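Local structure of 2-dehydropantoate 2-reductase (Geobacter metallireducens, 3HN2) at residues Y85-I99 / N108-I122. The protein probably catalyses the NADPH-dependent reduction of ketopantoate to pantoic acid in the biosynthesis of pantothenate. Numbering follows the deposited sequence.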
loop_
_atom_site.group_PDB
_atom_site.type_symbol
_atom_site.label_atom_id
_atom_site.label_comp_id
_atom_site.label_asym_id
_atom_site.label_seq_id
_atom_site.Cartn_x
_atom_site.Cartn_y
_atom_site.Cartn_z
ATOM N N TYR A 85 -21.079 -21.122 -17.066
ATOM C CA TYR A 85 -19.905 -21.989 -16.902
ATOM C C TYR A 85 -19.871 -23.155 -17.885
ATOM O O TYR A 85 -18.846 -23.400 -18.524
ATOM C CB TYR A 85 -19.842 -22.560 -15.485
ATOM C CG TYR A 85 -19.032 -21.775 -14.473
ATOM C CD1 TYR A 85 -19.210 -21.995 -13.108
ATOM C CD2 TYR A 85 -18.090 -20.827 -14.870
ATOM C CE1 TYR A 85 -18.479 -21.295 -12.166
ATOM C CE2 TYR A 85 -17.352 -20.117 -13.929
ATOM C CZ TYR A 85 -17.549 -20.363 -12.580
ATOM O OH TYR A 85 -16.830 -19.672 -11.639
ATOM N N GLU A 86 -20.998 -23.854 -17.998
ATOM C CA GLU A 86 -21.111 -25.071 -18.805
ATOM C C GLU A 86 -20.891 -24.821 -20.295
ATOM O O GLU A 86 -20.067 -25.495 -20.911
ATOM C CB GLU A 86 -22.453 -25.772 -18.540
ATOM C CG GLU A 86 -22.647 -27.113 -19.252
ATOM C CD GLU A 86 -23.651 -27.031 -20.394
ATOM O OE1 GLU A 86 -23.243 -27.211 -21.561
ATOM O OE2 GLU A 86 -24.848 -26.781 -20.124
ATOM N N GLU A 87 -21.591 -23.835 -20.860
ATOM C CA GLU A 87 -21.457 -23.528 -22.293
ATOM C C GLU A 87 -20.063 -23.025 -22.689
ATOM O O GLU A 87 -19.557 -23.370 -23.760
ATOM C CB GLU A 87 -22.551 -22.560 -22.779
ATOM C CG GLU A 87 -22.605 -21.204 -22.075
ATOM C CD GLU A 87 -23.078 -20.075 -22.985
ATOM O OE1 GLU A 87 -23.923 -19.269 -22.538
ATOM O OE2 GLU A 87 -22.607 -19.985 -24.142
ATOM N N LEU A 88 -19.440 -22.244 -21.806
ATOM C CA LEU A 88 -18.175 -21.577 -22.113
ATOM C C LEU A 88 -16.925 -22.434 -21.911
ATOM O O LEU A 88 -15.912 -22.205 -22.568
ATOM C CB LEU A 88 -18.042 -20.279 -21.306
ATOM C CG LEU A 88 -18.980 -19.108 -21.612
ATOM C CD1 LEU A 88 -18.884 -18.085 -20.503
ATOM C CD2 LEU A 88 -18.671 -18.469 -22.958
ATOM N N ILE A 89 -16.988 -23.409 -21.007
ATOM C CA ILE A 89 -15.795 -24.174 -20.627
ATOM C C ILE A 89 -15.779 -25.629 -21.142
ATOM O O ILE A 89 -14.719 -26.125 -21.524
ATOM C CB ILE A 89 -15.507 -24.052 -19.090
ATOM C CG1 ILE A 89 -15.239 -22.587 -18.721
ATOM C CG2 ILE A 89 -14.304 -24.897 -18.657
ATOM C CD1 ILE A 89 -15.430 -22.260 -17.253
ATOM N N ARG A 90 -16.942 -26.286 -21.185
ATOM C CA ARG A 90 -17.056 -27.685 -21.672
ATOM C C ARG A 90 -16.328 -28.055 -22.984
ATOM O O ARG A 90 -15.669 -29.101 -23.022
ATOM C CB ARG A 90 -18.527 -28.176 -21.649
ATOM C CG ARG A 90 -18.946 -29.206 -22.711
ATOM C CD ARG A 90 -18.641 -30.654 -22.320
ATOM N NE ARG A 90 -19.705 -31.261 -21.522
ATOM C CZ ARG A 90 -19.684 -31.383 -20.197
ATOM N NH1 ARG A 90 -20.705 -31.951 -19.570
ATOM N NH2 ARG A 90 -18.648 -30.940 -19.491
ATOM N N PRO A 91 -16.415 -27.211 -24.051
ATOM C CA PRO A 91 -15.621 -27.532 -25.252
ATOM C C PRO A 91 -14.092 -27.487 -25.083
ATOM O O PRO A 91 -13.373 -28.066 -25.898
ATOM C CB PRO A 91 -16.053 -26.454 -26.254
ATOM C CG PRO A 91 -17.354 -25.949 -25.751
ATOM C CD PRO A 91 -17.226 -25.995 -24.275
ATOM N N LEU A 92 -13.612 -26.814 -24.038
ATOM C CA LEU A 92 -12.177 -26.678 -23.777
ATOM C C LEU A 92 -11.610 -27.813 -22.925
ATOM O O LEU A 92 -10.394 -27.916 -22.752
ATOM C CB LEU A 92 -11.889 -25.340 -23.089
ATOM C CG LEU A 92 -12.508 -24.075 -23.683
ATOM C CD1 LEU A 92 -12.530 -22.952 -22.658
ATOM C CD2 LEU A 92 -11.758 -23.651 -24.932
ATOM N N VAL A 93 -12.488 -28.662 -22.400
ATOM C CA VAL A 93 -12.091 -29.693 -21.439
ATOM C C VAL A 93 -11.846 -31.061 -22.087
ATOM O O VAL A 93 -12.734 -31.642 -22.714
ATOM C CB VAL A 93 -13.115 -29.792 -20.265
ATOM C CG1 VAL A 93 -12.818 -30.977 -19.351
ATOM C CG2 VAL A 93 -13.126 -28.500 -19.456
ATOM N N GLU A 94 -10.615 -31.543 -21.945
ATOM C CA GLU A 94 -10.240 -32.910 -22.296
ATOM C C GLU A 94 -9.687 -33.545 -21.018
ATOM O O GLU A 94 -9.436 -32.838 -20.042
ATOM C CB GLU A 94 -9.198 -32.903 -23.426
ATOM C CG GLU A 94 -8.851 -34.268 -24.052
ATOM C CD GLU A 94 -10.074 -35.115 -24.390
ATOM O OE1 GLU A 94 -10.884 -34.693 -25.245
ATOM O OE2 GLU A 94 -10.215 -36.212 -23.807
ATOM N N GLU A 95 -9.528 -34.868 -21.012
ATOM C CA GLU A 95 -8.900 -35.581 -19.902
ATOM C C GLU A 95 -7.480 -35.058 -19.671
ATOM O O GLU A 95 -6.581 -35.293 -20.482
ATOM C CB GLU A 95 -8.884 -37.087 -20.182
ATOM C CG GLU A 95 -8.258 -37.939 -19.080
ATOM C CD GLU A 95 -7.813 -39.306 -19.572
ATOM O OE1 GLU A 95 -7.560 -39.455 -20.789
ATOM O OE2 GLU A 95 -7.711 -40.232 -18.741
ATOM N N GLY A 96 -7.299 -34.327 -18.574
ATOM C CA GLY A 96 -6.009 -33.720 -18.256
ATOM C C GLY A 96 -6.016 -32.201 -18.244
ATOM O O GLY A 96 -5.072 -31.583 -17.748
ATOM N N THR A 97 -7.067 -31.602 -18.808
ATOM C CA THR A 97 -7.266 -30.155 -18.758
ATOM C C THR A 97 -7.491 -29.764 -17.306
ATOM O O THR A 97 -8.205 -30.454 -16.574
ATOM C CB THR A 97 -8.500 -29.704 -19.591
ATOM O OG1 THR A 97 -8.420 -30.247 -20.912
ATOM C CG2 THR A 97 -8.601 -28.174 -19.681
ATOM N N GLN A 98 -6.856 -28.675 -16.891
ATOM C CA GLN A 98 -7.060 -28.145 -15.554
ATOM C C GLN A 98 -7.577 -26.709 -15.583
ATOM O O GLN A 98 -7.217 -25.922 -16.459
ATOM C CB GLN A 98 -5.801 -28.295 -14.700
ATOM C CG GLN A 98 -4.494 -28.144 -15.450
ATOM C CD GLN A 98 -3.344 -28.835 -14.747
ATOM O OE1 GLN A 98 -3.247 -28.817 -13.519
ATOM N NE2 GLN A 98 -2.463 -29.455 -15.526
ATOM N N ILE A 99 -8.444 -26.389 -14.628
ATOM C CA ILE A 99 -9.189 -25.139 -14.646
ATOM C C ILE A 99 -8.739 -24.214 -13.511
ATOM O O ILE A 99 -8.802 -24.574 -12.334
ATOM C CB ILE A 99 -10.715 -25.408 -14.595
ATOM C CG1 ILE A 99 -11.109 -26.432 -15.671
ATOM C CG2 ILE A 99 -11.492 -24.120 -14.786
ATOM C CD1 ILE A 99 -12.414 -27.158 -15.428
ATOM N N ASN A 108 -16.755 -20.285 -6.405
ATOM C CA ASN A 108 -16.251 -20.440 -7.763
ATOM C C ASN A 108 -15.510 -21.752 -7.947
ATOM O O ASN A 108 -15.770 -22.489 -8.907
ATOM C CB ASN A 108 -15.346 -19.263 -8.136
ATOM C CG ASN A 108 -16.032 -17.912 -7.959
ATOM O OD1 ASN A 108 -17.227 -17.766 -8.222
ATOM N ND2 ASN A 108 -15.274 -16.921 -7.513
ATOM N N GLU A 109 -14.615 -22.053 -7.007
ATOM C CA GLU A 109 -13.871 -23.308 -7.022
ATOM C C GLU A 109 -14.802 -24.515 -6.990
ATOM O O GLU A 109 -14.612 -25.468 -7.736
ATOM C CB GLU A 109 -12.885 -23.384 -5.855
ATOM C CG GLU A 109 -11.599 -22.598 -6.062
ATOM C CD GLU A 109 -11.678 -21.134 -5.569
ATOM O OE1 GLU A 109 -12.690 -20.713 -4.963
ATOM O OE2 GLU A 109 -10.700 -20.399 -5.787
ATOM N N GLU A 110 -15.821 -24.428 -6.140
ATOM C CA GLU A 110 -16.741 -25.523 -5.862
ATOM C C GLU A 110 -17.746 -25.755 -6.989
ATOM O O GLU A 110 -18.126 -26.899 -7.253
ATOM C CB GLU A 110 -17.481 -25.264 -4.541
ATOM C CG GLU A 110 -16.588 -25.221 -3.293
ATOM C CD GLU A 110 -16.041 -23.822 -2.953
ATOM O OE1 GLU A 110 -15.775 -23.563 -1.759
ATOM O OE2 GLU A 110 -15.871 -22.983 -3.865
ATOM N N ALA A 111 -18.175 -24.668 -7.635
ATOM C CA ALA A 111 -19.126 -24.733 -8.745
ATOM C C ALA A 111 -18.519 -25.493 -9.912
ATOM O O ALA A 111 -19.114 -26.449 -10.413
ATOM C CB ALA A 111 -19.539 -23.339 -9.182
ATOM N N LEU A 112 -17.320 -25.066 -10.304
ATOM C CA LEU A 112 -16.533 -25.684 -11.365
ATOM C C LEU A 112 -16.129 -27.114 -11.029
ATOM O O LEU A 112 -15.978 -27.942 -11.930
ATOM C CB LEU A 112 -15.272 -24.858 -11.625
ATOM C CG LEU A 112 -15.392 -23.432 -12.164
ATOM C CD1 LEU A 112 -14.100 -22.659 -11.906
ATOM C CD2 LEU A 112 -15.734 -23.429 -13.646
ATOM N N ALA A 113 -15.945 -27.392 -9.738
ATOM C CA ALA A 113 -15.620 -28.737 -9.259
ATOM C C ALA A 113 -16.803 -29.689 -9.403
ATOM O O ALA A 113 -16.626 -30.839 -9.795
ATOM C CB ALA A 113 -15.145 -28.694 -7.821
ATOM N N THR A 114 -17.999 -29.191 -9.083
ATOM C CA THR A 114 -19.254 -29.915 -9.283
ATOM C C THR A 114 -19.508 -30.125 -10.775
ATOM O O THR A 114 -19.973 -31.189 -11.196
ATOM C CB THR A 114 -20.445 -29.135 -8.682
ATOM O OG1 THR A 114 -20.123 -28.719 -7.352
ATOM C CG2 THR A 114 -21.702 -29.992 -8.643
ATOM N N LEU A 115 -19.174 -29.109 -11.565
ATOM C CA LEU A 115 -19.474 -29.104 -12.983
ATOM C C LEU A 115 -18.524 -29.981 -13.794
ATOM O O LEU A 115 -18.957 -30.650 -14.731
ATOM C CB LEU A 115 -19.472 -27.672 -13.514
ATOM C CG LEU A 115 -20.681 -27.317 -14.378
ATOM C CD1 LEU A 115 -21.037 -25.854 -14.213
ATOM C CD2 LEU A 115 -20.462 -27.668 -15.846
ATOM N N PHE A 116 -17.242 -29.992 -13.424
ATOM C CA PHE A 116 -16.212 -30.652 -14.238
ATOM C C PHE A 116 -15.428 -31.766 -13.543
ATOM O O PHE A 116 -15.199 -32.824 -14.130
ATOM C CB PHE A 116 -15.250 -29.615 -14.829
ATOM C CG PHE A 116 -15.930 -28.590 -15.691
ATOM C CD1 PHE A 116 -16.390 -28.926 -16.963
ATOM C CD2 PHE A 116 -16.128 -27.290 -15.227
ATOM C CE1 PHE A 116 -17.027 -27.983 -17.765
ATOM C CE2 PHE A 116 -16.765 -26.336 -16.022
ATOM C CZ PHE A 116 -17.219 -26.688 -17.291
ATOM N N GLY A 117 -15.017 -31.521 -12.303
ATOM C CA GLY A 117 -14.218 -32.480 -11.545
ATOM C C GLY A 117 -13.298 -31.752 -10.590
ATOM O O GLY A 117 -12.586 -30.830 -10.990
ATOM N N ALA A 118 -13.315 -32.171 -9.326
ATOM C CA ALA A 118 -12.588 -31.481 -8.258
ATOM C C ALA A 118 -11.064 -31.569 -8.373
ATOM O O ALA A 118 -10.357 -30.687 -7.894
ATOM C CB ALA A 118 -13.057 -31.972 -6.894
ATOM N N GLU A 119 -10.563 -32.618 -9.022
ATOM C CA GLU A 119 -9.121 -32.776 -9.219
ATOM C C GLU A 119 -8.586 -31.992 -10.426
ATOM O O GLU A 119 -7.407 -32.106 -10.768
ATOM C CB GLU A 119 -8.721 -34.259 -9.295
ATOM C CG GLU A 119 -9.282 -35.042 -10.477
ATOM C CD GLU A 119 -10.649 -35.633 -10.196
ATOM O OE1 GLU A 119 -11.638 -34.870 -10.148
ATOM O OE2 GLU A 119 -10.737 -36.867 -10.030
ATOM N N ARG A 120 -9.452 -31.201 -11.059
ATOM C CA ARG A 120 -9.058 -30.316 -12.159
ATOM C C ARG A 120 -8.906 -28.872 -11.680
ATOM O O ARG A 120 -8.296 -28.052 -12.362
ATOM C CB ARG A 120 -10.087 -30.349 -13.300
ATOM C CG ARG A 120 -10.701 -31.711 -13.606
ATOM C CD ARG A 120 -11.689 -31.621 -14.764
ATOM N NE ARG A 120 -11.065 -31.975 -16.038
ATOM C CZ ARG A 120 -11.311 -33.095 -16.715
ATOM N NH1 ARG A 120 -10.686 -33.325 -17.858
ATOM N NH2 ARG A 120 -12.186 -33.985 -16.262
ATOM N N ILE A 121 -9.451 -28.569 -10.506
ATOM C CA ILE A 121 -9.666 -27.178 -10.095
ATOM C C ILE A 121 -8.492 -26.590 -9.321
ATOM O O ILE A 121 -8.010 -27.177 -8.355
ATOM C CB ILE A 121 -11.008 -27.016 -9.316
ATOM C CG1 ILE A 121 -12.171 -27.644 -10.096
ATOM C CG2 ILE A 121 -11.314 -25.551 -8.995
ATOM C CD1 ILE A 121 -12.344 -27.163 -11.546
ATOM N N ILE A 122 -8.036 -25.425 -9.771
ATOM C CA ILE A 122 -6.990 -24.672 -9.091
ATOM C C ILE A 122 -7.513 -23.264 -8.764
ATOM O O ILE A 122 -8.040 -22.552 -9.624
ATOM C CB ILE A 122 -5.660 -24.625 -9.911
ATOM C CG1 ILE A 122 -5.031 -26.013 -10.024
ATOM C CG2 ILE A 122 -4.630 -23.713 -9.259
ATOM C CD1 ILE A 122 -5.315 -26.734 -11.321
#
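The ring of Tyr85 is a knob pushed into the hollow that Asn108, Ala111, Leu112 and Leu115 form on helix 108-115. Leu112 CD2 stands over the centre of the ring in a CH-pi contact, 3.5 Å from its centroid and 2° off the normal, while Ala111 CB meets the ring edge at CE1. Leu115 forks around the base of the knob, CD1 against Tyr85 CB and CD2 against Glu86 CB, and Tyr85 OH reaches past Asn108 CB to a hydrogen bond with Gln103. An alanine in place of Tyr85 would probably leave this hollow unfilled, Leu112 CD2 without its aromatic face and Gln103 without the hydroxyl.

Phe116, just past the helix, is the return bump. Its CZ lies 3.6 Å from Ile89 CB, Val93 CG2 and Arg90 NH2 flank it obliquely, and Ile99 CD1 packs obliquely against CD2 and CB of Phe116. With CG anti to the carbonyl carbon (chi1 -59°), the ring is directed into this pocket.

Farther along, Arg120 lies across the turn 94-97. Val93 CG1 packs on one guanidinium face, NE bonds to Thr97 O (3.3 Å), and NH1 makes a short but poorly angled, weak bond to Glu94 O. Parallel pairing follows: Ile99 N donates to Arg120 O and Ile99 O accepts from Ile122 N, both at 2.8 Å.

The contact thus packs helix 108-115, the crossover of a right-handed beta-alpha-beta unit in the Rossmann-type domain, against helix 85-89, the two axes crossing at -71°. Below them, strand 98-101 runs between strands 72-75 and 121-129, with Val73 and Val75 continuing the apolar layer beside Ile99.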